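Local coordinates for putative diflavin flavoprotein A 5 (Nostoc sp. PCC 7120, PDB 4FEK) that probably mediates electron transfer from NADH to oxygen, yielding water, and is represented here by its N-terminal metallo-beta-lactamase-like part, at residues K19-A23 / H231-V235; F148-P152 / A215-I219; Q197-F201 / Y246-S250; A209-E213 / S250-K254. All coordinates share one frame; numbering follows the deposited sequence.

Helix 239-258 of this metallo-beta-lactamase-like unit carries interactions 3 and 4, which share S250 and have centres about 9 Å apart. V212 CG1 of interaction 4 reaches Y246 CD2 of interaction 3 at 3.8 Å, so the two read as one helical layer. Interaction 2 lies about 14 Å from interaction 4, centre to centre, and uses the same helix 209-219; bound PEG, probably from the crystallisation liquor, lies near K218 and near V212. Interaction 1 is set on the other side of the chain's centre from interaction 2, yet it meets interaction 3 where H231 CD2 comes 3.6 Å from Y200 OH.

Interaction 1 (K19-A23 / H231-V235); sequences KVLRA and HGPLV
R22 sends its CG off opposite the carbonyl carbon and then bends at chi3 (81°), which swings the guanidinium across to the backbone of G232. V20 has turned CG1 in between its own backbone N and carbonyl carbon, and from there the methyl meets L234 CD2 tip to tip at 4.1 Å. The polar half of the contact is a single bond, R22 NH2 to G232 O, 3.0 Å long and almost straight at 173°. The oxygen lies in the guanidinium plane, but the donor stands well above the carbonyl plane, 74° out of it, and so uses no lone pair. The same oxygen also accepts from N44 ND2, while R22 NH1 is tied to Q10 OE1; two ends of the guanidinium are thus fixed. R22 NE, by contrast, is buried without a partner. The loop 231-235, with its His-Gly-Pro sequence, recalls the metal-site loop of metallo-beta-lactamase relatives, although in this structure H231 is hydrogen-bonded to K174 and T42. Strand 18-25 runs between strands 8-15 and 41-49, whose I14 and Y46 touch both V20 and L234; L21, from the same strand, packs against helix 61-74.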
loop_
_atom_site.group_PDB
_atom_site.type_symbol
_atom_site.label_atom_id
_atom_site.label_comp_id
_atom_site.label_asym_id
_atom_site.label_seq_id
_atom_site.Cartn_x
_atom_site.Cartn_y
_atom_site.Cartn_z
ATOM N N LYS A 19 0.149 3.597 12.962
ATOM C CA LYS A 19 0.086 4.952 12.429
ATOM C C LYS A 19 0.181 4.954 10.906
ATOM O O LYS A 19 0.818 4.063 10.326
ATOM C CB LYS A 19 1.259 5.791 12.937
ATOM C CG LYS A 19 1.279 5.951 14.459
ATOM C CD LYS A 19 2.444 6.847 14.891
ATOM C CE LYS A 19 2.346 7.172 16.391
ATOM N NZ LYS A 19 3.648 7.673 16.934
ATOM N N VAL A 20 -0.422 5.968 10.288
ATOM C CA VAL A 20 -0.252 6.220 8.849
ATOM C C VAL A 20 0.641 7.438 8.706
ATOM O O VAL A 20 0.585 8.351 9.549
ATOM C CB VAL A 20 -1.613 6.414 8.092
ATOM C CG1 VAL A 20 -2.420 7.606 8.641
ATOM C CG2 VAL A 20 -1.375 6.610 6.570
ATOM N N LEU A 21 1.511 7.407 7.691
ATOM C CA LEU A 21 2.193 8.587 7.195
ATOM C C LEU A 21 1.677 8.825 5.784
ATOM O O LEU A 21 1.920 8.001 4.909
ATOM C CB LEU A 21 3.714 8.356 7.142
ATOM C CG LEU A 21 4.472 8.397 8.477
ATOM C CD1 LEU A 21 4.211 7.125 9.274
ATOM C CD2 LEU A 21 5.976 8.605 8.251
ATOM N N ARG A 22 0.935 9.910 5.568
ATOM C CA ARG A 22 0.438 10.232 4.222
ATOM C C ARG A 22 1.308 11.322 3.624
ATOM O O ARG A 22 1.300 12.463 4.096
ATOM C CB ARG A 22 -1.006 10.739 4.275
ATOM C CG ARG A 22 -1.966 9.886 5.087
ATOM C CD ARG A 22 -3.306 10.630 5.174
ATOM N NE ARG A 22 -4.089 10.444 3.979
ATOM C CZ ARG A 22 -4.810 11.364 3.338
ATOM N NH1 ARG A 22 -4.887 12.626 3.724
ATOM N NH2 ARG A 22 -5.464 10.991 2.260
ATOM N N ALA A 23 2.098 10.965 2.628
ATOM C CA ALA A 23 2.907 11.936 1.915
ATOM C C ALA A 23 1.968 12.572 0.921
ATOM O O ALA A 23 1.369 11.871 0.099
ATOM C CB ALA A 23 4.021 11.239 1.192
ATOM N N HIS A 231 -3.204 5.026 -1.800
ATOM C CA HIS A 231 -3.416 6.381 -2.302
ATOM C C HIS A 231 -4.730 6.957 -1.827
ATOM O O HIS A 231 -5.775 6.345 -1.990
ATOM C CB HIS A 231 -3.390 6.452 -3.845
ATOM C CG HIS A 231 -2.093 6.035 -4.468
ATOM N ND1 HIS A 231 -0.927 6.763 -4.337
ATOM C CD2 HIS A 231 -1.788 4.977 -5.257
ATOM C CE1 HIS A 231 0.045 6.154 -4.993
ATOM N NE2 HIS A 231 -0.449 5.062 -5.555
ATOM N N GLY A 232 -4.687 8.178 -1.301
ATOM C CA GLY A 232 -5.915 8.849 -0.911
ATOM C C GLY A 232 -6.335 8.585 0.523
ATOM O O GLY A 232 -5.564 8.108 1.334
ATOM N N PRO A 233 -7.576 8.927 0.846
ATOM C CA PRO A 233 -8.172 8.665 2.160
ATOM C C PRO A 233 -8.285 7.176 2.459
ATOM O O PRO A 233 -8.557 6.351 1.574
ATOM C CB PRO A 233 -9.568 9.298 2.062
ATOM C CG PRO A 233 -9.817 9.480 0.601
ATOM C CD PRO A 233 -8.504 9.572 -0.100
ATOM N N LEU A 234 -8.065 6.839 3.724
ATOM C CA LEU A 234 -8.189 5.477 4.207
ATOM C C LEU A 234 -9.669 5.116 4.188
ATOM O O LEU A 234 -10.517 5.921 4.556
ATOM C CB LEU A 234 -7.580 5.350 5.615
ATOM C CG LEU A 234 -6.034 5.316 5.729
ATOM C CD1 LEU A 234 -5.321 6.377 4.929
ATOM C CD2 LEU A 234 -5.593 5.406 7.175
ATOM N N VAL A 235 -9.983 3.916 3.724
ATOM C CA VAL A 235 -11.369 3.555 3.514
ATOM C C VAL A 235 -11.937 2.838 4.717
ATOM O O VAL A 235 -11.630 1.687 4.974
ATOM C CB VAL A 235 -11.559 2.723 2.242
ATOM C CG1 VAL A 235 -13.060 2.463 2.010
ATOM C CG2 VAL A 235 -10.953 3.479 1.040
#

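Interaction 2 (F148-P152 / A215-I219); sequences FLPIP and ALEKI
The end of strand 145-150, in the second, five-stranded sheet of the metallo-beta-lactamase fold, is covered by the last turn of helix 209-219, where L149 and I151 pack on A215, K218 and I219. The short strand and helix segments run nearly antiparallel at 160°, with their axes 9.6 Å apart. I151 makes its contacts through the branch methyl. With CG1 lodged between the backbone N and the carbonyl carbon (chi1 50°), CG2 is left beside the N, and it reaches A215 CB at 3.9 Å and K218 CD at 3.8 Å. L149 does its touching with CD2, which rests 3.7 Å from the carbonyl oxygen K218 O and, more distantly, 4.3 Å from I219 CG2. The fold layers its sheets between helices, and here the small A215 sits against I151 just past the strand end, with K218 reaching alongside. The extended chain of K218 crosses I151 obliquely and lies over the backbone at P150, where K218 NZ ends 3.6 Å from P150 O, a proximity and not a hydrogen bond. The same chain crosses P152 at about a right angle, K218 NZ standing 4.1 Å from P152 CD. On this solvent-facing side P152 O accepts a hydrogen bond from a PEG molecule, probably from the crystallisation liquor. L149 also touches L222, and I151 touches I175.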
loop_
_atom_site.group_PDB
_atom_site.type_symbol
_atom_site.label_atom_id
_atom_site.label_comp_id
_atom_site.label_asym_id
_atom_site.label_seq_id
_atom_site.Cartn_x
_atom_site.Cartn_y
_atom_site.Cartn_z
ATOM N N PHE A 148 -0.720 -12.885 5.053
ATOM C CA PHE A 148 -0.351 -12.398 3.722
ATOM C C PHE A 148 -1.161 -13.040 2.601
ATOM O O PHE A 148 -1.295 -14.274 2.534
ATOM C CB PHE A 148 1.151 -12.581 3.492
ATOM C CG PHE A 148 1.993 -11.735 4.403
ATOM C CD1 PHE A 148 2.419 -12.229 5.632
ATOM C CD2 PHE A 148 2.313 -10.433 4.062
ATOM C CE1 PHE A 148 3.173 -11.438 6.496
ATOM C CE2 PHE A 148 3.080 -9.643 4.925
ATOM C CZ PHE A 148 3.505 -10.151 6.135
ATOM N N LEU A 149 -1.700 -12.197 1.724
ATOM C CA LEU A 149 -2.543 -12.661 0.635
ATOM C C LEU A 149 -1.977 -12.152 -0.687
ATOM O O LEU A 149 -2.259 -11.029 -1.106
ATOM C CB LEU A 149 -3.988 -12.185 0.811
ATOM C CG LEU A 149 -4.755 -12.576 2.085
ATOM C CD1 LEU A 149 -4.385 -11.715 3.304
ATOM C CD2 LEU A 149 -6.248 -12.510 1.839
ATOM N N PRO A 150 -1.160 -12.985 -1.346
ATOM C CA PRO A 150 -0.615 -12.557 -2.634
ATOM C C PRO A 150 -1.767 -12.425 -3.605
ATOM O O PRO A 150 -2.637 -13.313 -3.681
ATOM C CB PRO A 150 0.308 -13.724 -3.038
ATOM C CG PRO A 150 0.627 -14.411 -1.734
ATOM C CD PRO A 150 -0.646 -14.306 -0.940
ATOM N N ILE A 151 -1.778 -11.314 -4.324
ATOM C CA ILE A 151 -2.765 -11.097 -5.383
ATOM C C ILE A 151 -2.039 -10.802 -6.692
ATOM O O ILE A 151 -2.137 -9.707 -7.241
ATOM C CB ILE A 151 -3.789 -9.988 -4.999
ATOM C CG1 ILE A 151 -3.075 -8.723 -4.514
ATOM C CG2 ILE A 151 -4.757 -10.509 -3.908
ATOM C CD1 ILE A 151 -3.978 -7.497 -4.518
ATOM N N PRO A 152 -1.310 -11.813 -7.218
ATOM C CA PRO A 152 -0.527 -11.576 -8.434
ATOM C C PRO A 152 -1.437 -11.246 -9.639
ATOM O O PRO A 152 -2.469 -11.896 -9.842
ATOM C CB PRO A 152 0.172 -12.927 -8.658
ATOM C CG PRO A 152 -0.744 -13.943 -8.024
ATOM C CD PRO A 152 -1.281 -13.225 -6.801
ATOM N N ALA A 215 -9.024 -11.082 -6.493
ATOM C CA ALA A 215 -8.588 -10.419 -5.263
ATOM C C ALA A 215 -9.743 -10.246 -4.265
ATOM O O ALA A 215 -9.599 -10.525 -3.068
ATOM C CB ALA A 215 -7.935 -9.064 -5.584
ATOM N N LEU A 216 -10.885 -9.790 -4.762
ATOM C CA LEU A 216 -12.068 -9.627 -3.921
ATOM C C LEU A 216 -12.482 -10.953 -3.285
ATOM O O LEU A 216 -12.823 -11.004 -2.101
ATOM C CB LEU A 216 -13.223 -9.015 -4.725
ATOM C CG LEU A 216 -12.997 -7.592 -5.267
ATOM C CD1 LEU A 216 -14.214 -7.120 -6.077
ATOM C CD2 LEU A 216 -12.682 -6.603 -4.151
ATOM N N GLU A 217 -12.433 -12.030 -4.067
ATOM C CA GLU A 217 -12.764 -13.343 -3.523
ATOM C C GLU A 217 -11.795 -13.733 -2.393
ATOM O O GLU A 217 -12.221 -14.254 -1.366
ATOM C CB GLU A 217 -12.753 -14.411 -4.621
ATOM C CG GLU A 217 -13.736 -15.566 -4.393
ATOM C CD GLU A 217 -13.328 -16.492 -3.254
ATOM O OE1 GLU A 217 -12.118 -16.774 -3.120
ATOM O OE2 GLU A 217 -14.219 -16.941 -2.494
ATOM N N LYS A 218 -10.501 -13.498 -2.608
ATOM C CA LYS A 218 -9.466 -13.787 -1.591
ATOM C C LYS A 218 -9.696 -13.077 -0.267
ATOM O O LYS A 218 -9.553 -13.669 0.807
ATOM C CB LYS A 218 -8.057 -13.455 -2.109
ATOM C CG LYS A 218 -7.422 -14.550 -2.959
ATOM C CD LYS A 218 -6.266 -14.000 -3.790
ATOM C CE LYS A 218 -5.868 -14.954 -4.919
ATOM N NZ LYS A 218 -5.193 -14.247 -6.057
ATOM N N ILE A 219 -10.056 -11.805 -0.326
ATOM C CA ILE A 219 -10.223 -11.058 0.907
ATOM C C ILE A 219 -11.605 -11.233 1.532
ATOM O O ILE A 219 -11.803 -10.866 2.688
ATOM C CB ILE A 219 -9.933 -9.554 0.715
ATOM C CG1 ILE A 219 -11.023 -8.895 -0.119
ATOM C CG2 ILE A 219 -8.539 -9.322 0.095
ATOM C CD1 ILE A 219 -10.754 -7.415 -0.396
#

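Interaction 3 (Q197-F201 / Y246-S250); sequences QRYYF and YADWS
F201 and W249 form the dense centre of this helix pair, whereas R198 lies over the outer face of the indole at an exposed margin. The F201 ring is thrust across by its CG standing opposite the backbone N (chi1 -180°), and it meets three residues of the other helix. Its CD2 edge is planted over the middle of the Y246 ring, a T-shaped (edge-to-face) pair with centroids 4.8 Å apart and planes at 81°. One face of the F201 ring receives W249 CB, a CH-pi contact 3.8 Å from the F201 ring centroid to that carbon. At the ring's edge S250 OG comes to 3.4 Å from F201 CZ, and this hydroxyl is already engaged, giving its proton to Y246 O at 2.7 Å. F201, Y246 and W249 make an aromatic cluster between helices 194-205 and 239-258; the segment axes are 11.4 Å apart, a spacing consistent with large rings filling the interface. The W249 and F201 rings themselves are oblique to each other. Toward solvent the contact is no longer between rings: exposed R198 runs extended along the indole, its CG in CH-pi contact with the W249 six-membered ring at 4.1 Å to the centroid. Farther along, W249 NE1 lies over the guanidinium, 3.5 Å from R198 CZ, but the two planes are 46° apart and so do not stack. On another flank a water joins the helices, donating to Q197 O at 2.9 Å and accepting from Y246 OH. Y200, whose CD1 lies beside Y246 OH, hydrogen-bonds through its own hydroxyl to K174 O.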
loop_
_atom_site.group_PDB
_atom_site.type_symbol
_atom_site.label_atom_id
_atom_site.label_comp_id
_atom_site.label_asym_id
_atom_site.label_seq_id
_atom_site.Cartn_x
_atom_site.Cartn_y
_atom_site.Cartn_z
ATOM N N GLN A 197 -12.755 7.689 -6.588
ATOM C CA GLN A 197 -12.541 6.241 -6.467
ATOM C C GLN A 197 -12.936 5.513 -7.755
ATOM O O GLN A 197 -12.273 4.562 -8.174
ATOM C CB GLN A 197 -13.350 5.672 -5.300
ATOM C CG GLN A 197 -12.817 6.054 -3.905
ATOM C CD GLN A 197 -13.860 5.819 -2.821
ATOM O OE1 GLN A 197 -15.063 5.866 -3.090
ATOM N NE2 GLN A 197 -13.406 5.510 -1.612
ATOM N N ARG A 198 -14.012 5.964 -8.388
ATOM C CA ARG A 198 -14.440 5.359 -9.647
ATOM C C ARG A 198 -13.446 5.622 -10.779
ATOM O O ARG A 198 -13.121 4.721 -11.574
ATOM C CB ARG A 198 -15.819 5.890 -10.032
ATOM C CG ARG A 198 -16.461 5.176 -11.199
ATOM C CD ARG A 198 -17.881 5.742 -11.417
ATOM N NE ARG A 198 -18.754 4.807 -12.123
ATOM C CZ ARG A 198 -19.991 4.496 -11.738
ATOM N NH1 ARG A 198 -20.514 5.040 -10.643
ATOM N NH2 ARG A 198 -20.710 3.636 -12.445
ATOM N N TYR A 199 -12.966 6.860 -10.862
ATOM C CA TYR A 199 -11.987 7.224 -11.876
ATOM C C TYR A 199 -10.703 6.413 -11.688
ATOM O O TYR A 199 -10.071 5.972 -12.649
ATOM C CB TYR A 199 -11.701 8.735 -11.811
ATOM C CG TYR A 199 -10.768 9.195 -12.904
ATOM C CD1 TYR A 199 -11.175 9.173 -14.238
ATOM C CD2 TYR A 199 -9.470 9.632 -12.612
ATOM C CE1 TYR A 199 -10.331 9.581 -15.250
ATOM C CE2 TYR A 199 -8.610 10.045 -13.620
ATOM C CZ TYR A 199 -9.049 10.016 -14.945
ATOM O OH TYR A 199 -8.216 10.408 -15.969
ATOM N N TYR A 200 -10.326 6.219 -10.425
ATOM C CA TYR A 200 -9.145 5.447 -10.081
ATOM C C TYR A 200 -9.305 4.005 -10.566
ATOM O O TYR A 200 -8.390 3.457 -11.180
ATOM C CB TYR A 200 -8.925 5.513 -8.566
ATOM C CG TYR A 200 -7.687 4.820 -8.046
ATOM C CD1 TYR A 200 -7.700 3.453 -7.812
ATOM C CD2 TYR A 200 -6.520 5.546 -7.730
ATOM C CE1 TYR A 200 -6.614 2.800 -7.290
ATOM C CE2 TYR A 200 -5.389 4.882 -7.187
ATOM C CZ TYR A 200 -5.456 3.518 -6.977
ATOM O OH TYR A 200 -4.380 2.825 -6.474
ATOM N N PHE A 201 -10.458 3.403 -10.288
ATOM C CA PHE A 201 -10.756 2.058 -10.771
ATOM C C PHE A 201 -10.611 1.989 -12.310
ATOM O O PHE A 201 -9.935 1.113 -12.838
ATOM C CB PHE A 201 -12.163 1.635 -10.381
ATOM C CG PHE A 201 -12.529 0.244 -10.845
ATOM C CD1 PHE A 201 -13.045 0.029 -12.131
ATOM C CD2 PHE A 201 -12.362 -0.846 -9.997
ATOM C CE1 PHE A 201 -13.359 -1.240 -12.560
ATOM C CE2 PHE A 201 -12.685 -2.128 -10.415
ATOM C CZ PHE A 201 -13.195 -2.329 -11.688
ATOM N N TYR A 246 -16.545 -2.136 -6.512
ATOM C CA TYR A 246 -15.472 -2.837 -7.231
ATOM C C TYR A 246 -15.979 -4.117 -7.910
ATOM O O TYR A 246 -15.609 -4.435 -9.050
ATOM C CB TYR A 246 -14.287 -3.158 -6.306
ATOM C CG TYR A 246 -13.156 -2.142 -6.404
ATOM C CD1 TYR A 246 -13.396 -0.782 -6.200
ATOM C CD2 TYR A 246 -11.856 -2.541 -6.671
ATOM C CE1 TYR A 246 -12.361 0.154 -6.304
ATOM C CE2 TYR A 246 -10.813 -1.604 -6.752
ATOM C CZ TYR A 246 -11.076 -0.271 -6.573
ATOM O OH TYR A 246 -10.044 0.633 -6.690
ATOM N N ALA A 247 -16.805 -4.857 -7.192
ATOM C CA ALA A 247 -17.424 -6.051 -7.737
ATOM C C ALA A 247 -18.328 -5.701 -8.925
ATOM O O ALA A 247 -18.236 -6.331 -9.989
ATOM C CB ALA A 247 -18.216 -6.770 -6.647
ATOM N N ASP A 248 -19.183 -4.693 -8.763
ATOM C CA ASP A 248 -20.087 -4.313 -9.856
ATOM C C ASP A 248 -19.328 -3.760 -11.065
ATOM O O ASP A 248 -19.588 -4.151 -12.198
ATOM C CB ASP A 248 -21.135 -3.297 -9.401
ATOM C CG ASP A 248 -22.041 -3.834 -8.306
ATOM O OD1 ASP A 248 -22.148 -5.073 -8.160
ATOM O OD2 ASP A 248 -22.632 -3.002 -7.581
ATOM N N TRP A 249 -18.399 -2.841 -10.811
ATOM C CA TRP A 249 -17.567 -2.270 -11.860
ATOM C C TRP A 249 -16.764 -3.354 -12.593
ATOM O O TRP A 249 -16.612 -3.296 -13.808
ATOM C CB TRP A 249 -16.618 -1.206 -11.290
ATOM C CG TRP A 249 -17.309 -0.000 -10.681
ATOM C CD1 TRP A 249 -18.556 0.473 -10.972
ATOM C CD2 TRP A 249 -16.774 0.870 -9.679
ATOM N NE1 TRP A 249 -18.829 1.584 -10.209
ATOM C CE2 TRP A 249 -17.744 1.850 -9.412
ATOM C CE3 TRP A 249 -15.550 0.924 -8.993
ATOM C CZ2 TRP A 249 -17.541 2.867 -8.478
ATOM C CZ3 TRP A 249 -15.349 1.934 -8.058
ATOM C CH2 TRP A 249 -16.335 2.890 -7.813
ATOM N N SER A 250 -16.256 -4.342 -11.858
ATOM C CA SER A 250 -15.497 -5.430 -12.485
ATOM C C SER A 250 -16.345 -6.298 -13.419
ATOM O O SER A 250 -15.913 -6.623 -14.523
ATOM C CB SER A 250 -14.820 -6.310 -11.439
ATOM O OG SER A 250 -13.801 -5.579 -10.773
HETATM O O HOH W 1 -10.810 3.017 -6.137
#

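Interaction 4 (A209-E213 / S250-K254); sequences AIHVE and SKAQK
K254 spans the contact to E213, and its chain can be followed from helix 239-258 to helix 209-219. CB sets it off toward the opposite helix. K254 CG passes between A209 and I210, 4.3 Å from A209 CB. The next carbon, K254 CD, rests on the branch methyl of I210 at 3.6 Å from I210 CG2, the two side chains crossing at about a right angle. A bend at chi3 (-63°) then turns K254 CE toward the carboxylate, 3.2 Å from both E213 OE1 and E213 OE2. At the tip, K254 NZ closes a salt bridge with E213 OE1, short at 2.6 Å, through the syn lone pair of that oxygen. This is antiparallel helix packing, at 150° with segment axes 9.0 Å apart, and it brings two small residues face to face: A209 CB sits 3.7 Å from S250 O. E213 arrives from the other direction, extended beyond a CG that touches S250 CB at 3.7 Å, and its carboxylate meets the ammonium near its own plane. One residue back along the helix, V212 CG1 presses on S250 OG at 3.3 Å, a hydroxyl held by Y246 O of its own helix, while V212 also touches M205 of helix 194-205. K251, whose CB skirts the carboxylate, forms a salt bridge through NZ with D248 OD1.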
loop_
_atom_site.group_PDB
_atom_site.type_symbol
_atom_site.label_atom_id
_atom_site.label_comp_id
_atom_site.label_asym_id
_atom_site.label_seq_id
_atom_site.Cartn_x
_atom_site.Cartn_y
_atom_site.Cartn_z
ATOM N N ALA A 209 -9.779 -6.555 -14.795
ATOM C CA ALA A 209 -10.999 -6.879 -14.048
ATOM C C ALA A 209 -11.110 -8.319 -13.514
ATOM O O ALA A 209 -11.579 -8.519 -12.390
ATOM C CB ALA A 209 -12.245 -6.511 -14.866
ATOM N N ILE A 210 -10.712 -9.328 -14.297
ATOM C CA ILE A 210 -10.784 -10.696 -13.765
ATOM C C ILE A 210 -9.846 -10.885 -12.561
ATOM O O ILE A 210 -10.152 -11.645 -11.648
ATOM C CB ILE A 210 -10.487 -11.794 -14.811
ATOM C CG1 ILE A 210 -9.102 -11.595 -15.414
ATOM C CG2 ILE A 210 -11.599 -11.849 -15.885
ATOM C CD1 ILE A 210 -8.615 -12.793 -16.213
ATOM N N HIS A 211 -8.713 -10.194 -12.559
ATOM C CA HIS A 211 -7.849 -10.258 -11.384
ATOM C C HIS A 211 -8.405 -9.478 -10.203
ATOM O O HIS A 211 -8.195 -9.871 -9.063
ATOM C CB HIS A 211 -6.431 -9.810 -11.709
ATOM C CG HIS A 211 -5.674 -10.804 -12.522
ATOM N ND1 HIS A 211 -5.763 -10.850 -13.894
ATOM C CD2 HIS A 211 -4.847 -11.811 -12.156
ATOM C CE1 HIS A 211 -5.007 -11.839 -14.345
ATOM N NE2 HIS A 211 -4.432 -12.430 -13.314
ATOM N N VAL A 212 -9.101 -8.372 -10.460
ATOM C CA VAL A 212 -9.754 -7.660 -9.350
ATOM C C VAL A 212 -10.770 -8.564 -8.660
ATOM O O VAL A 212 -10.851 -8.603 -7.436
ATOM C CB VAL A 212 -10.452 -6.397 -9.860
ATOM C CG1 VAL A 212 -11.240 -5.721 -8.746
ATOM C CG2 VAL A 212 -9.421 -5.476 -10.469
ATOM N N GLU A 213 -11.541 -9.303 -9.462
ATOM C CA GLU A 213 -12.531 -10.241 -8.930
ATOM C C GLU A 213 -11.871 -11.314 -8.081
ATOM O O GLU A 213 -12.391 -11.671 -7.026
ATOM C CB GLU A 213 -13.357 -10.903 -10.057
ATOM C CG GLU A 213 -14.229 -9.936 -10.845
ATOM C CD GLU A 213 -15.168 -10.628 -11.844
ATOM O OE1 GLU A 213 -14.815 -11.709 -12.391
ATOM O OE2 GLU A 213 -16.270 -10.076 -12.080
ATOM N N SER A 250 -16.256 -4.342 -11.858
ATOM C CA SER A 250 -15.497 -5.430 -12.485
ATOM C C SER A 250 -16.345 -6.298 -13.419
ATOM O O SER A 250 -15.913 -6.623 -14.523
ATOM C CB SER A 250 -14.820 -6.310 -11.439
ATOM O OG SER A 250 -13.801 -5.579 -10.773
ATOM N N LYS A 251 -17.535 -6.692 -12.989
ATOM C CA LYS A 251 -18.341 -7.520 -13.879
ATOM C C LYS A 251 -18.775 -6.746 -15.124
ATOM O O LYS A 251 -18.804 -7.308 -16.205
ATOM C CB LYS A 251 -19.505 -8.232 -13.162
ATOM C CG LYS A 251 -20.559 -7.361 -12.512
ATOM C CD LYS A 251 -21.776 -8.227 -12.146
ATOM C CE LYS A 251 -22.755 -7.516 -11.229
ATOM N NZ LYS A 251 -22.135 -7.247 -9.890
ATOM N N ALA A 252 -19.048 -5.452 -14.976
ATOM C CA ALA A 252 -19.345 -4.589 -16.126
ATOM C C ALA A 252 -18.215 -4.525 -17.157
ATOM O O ALA A 252 -18.447 -4.592 -18.369
ATOM C CB ALA A 252 -19.683 -3.193 -15.657
ATOM N N GLN A 253 -16.992 -4.361 -16.663
ATOM C CA GLN A 253 -15.822 -4.247 -17.503
ATOM C C GLN A 253 -15.621 -5.508 -18.320
ATOM O O GLN A 253 -15.177 -5.457 -19.475
ATOM C CB GLN A 253 -14.597 -3.973 -16.614
ATOM C CG GLN A 253 -13.340 -3.681 -17.378
ATOM C CD GLN A 253 -13.495 -2.512 -18.332
ATOM O OE1 GLN A 253 -13.038 -2.576 -19.469
ATOM N NE2 GLN A 253 -14.142 -1.442 -17.878
ATOM N N LYS A 254 -15.923 -6.644 -17.704
ATOM C CA LYS A 254 -15.810 -7.933 -18.379
ATOM C C LYS A 254 -16.708 -8.004 -19.597
ATOM O O LYS A 254 -16.364 -8.658 -20.581
ATOM C CB LYS A 254 -16.125 -9.087 -17.427
ATOM C CG LYS A 254 -14.940 -9.469 -16.563
ATOM C CD LYS A 254 -15.066 -10.889 -16.044
ATOM C CE LYS A 254 -16.275 -11.048 -15.157
ATOM N NZ LYS A 254 -16.207 -12.346 -14.434
#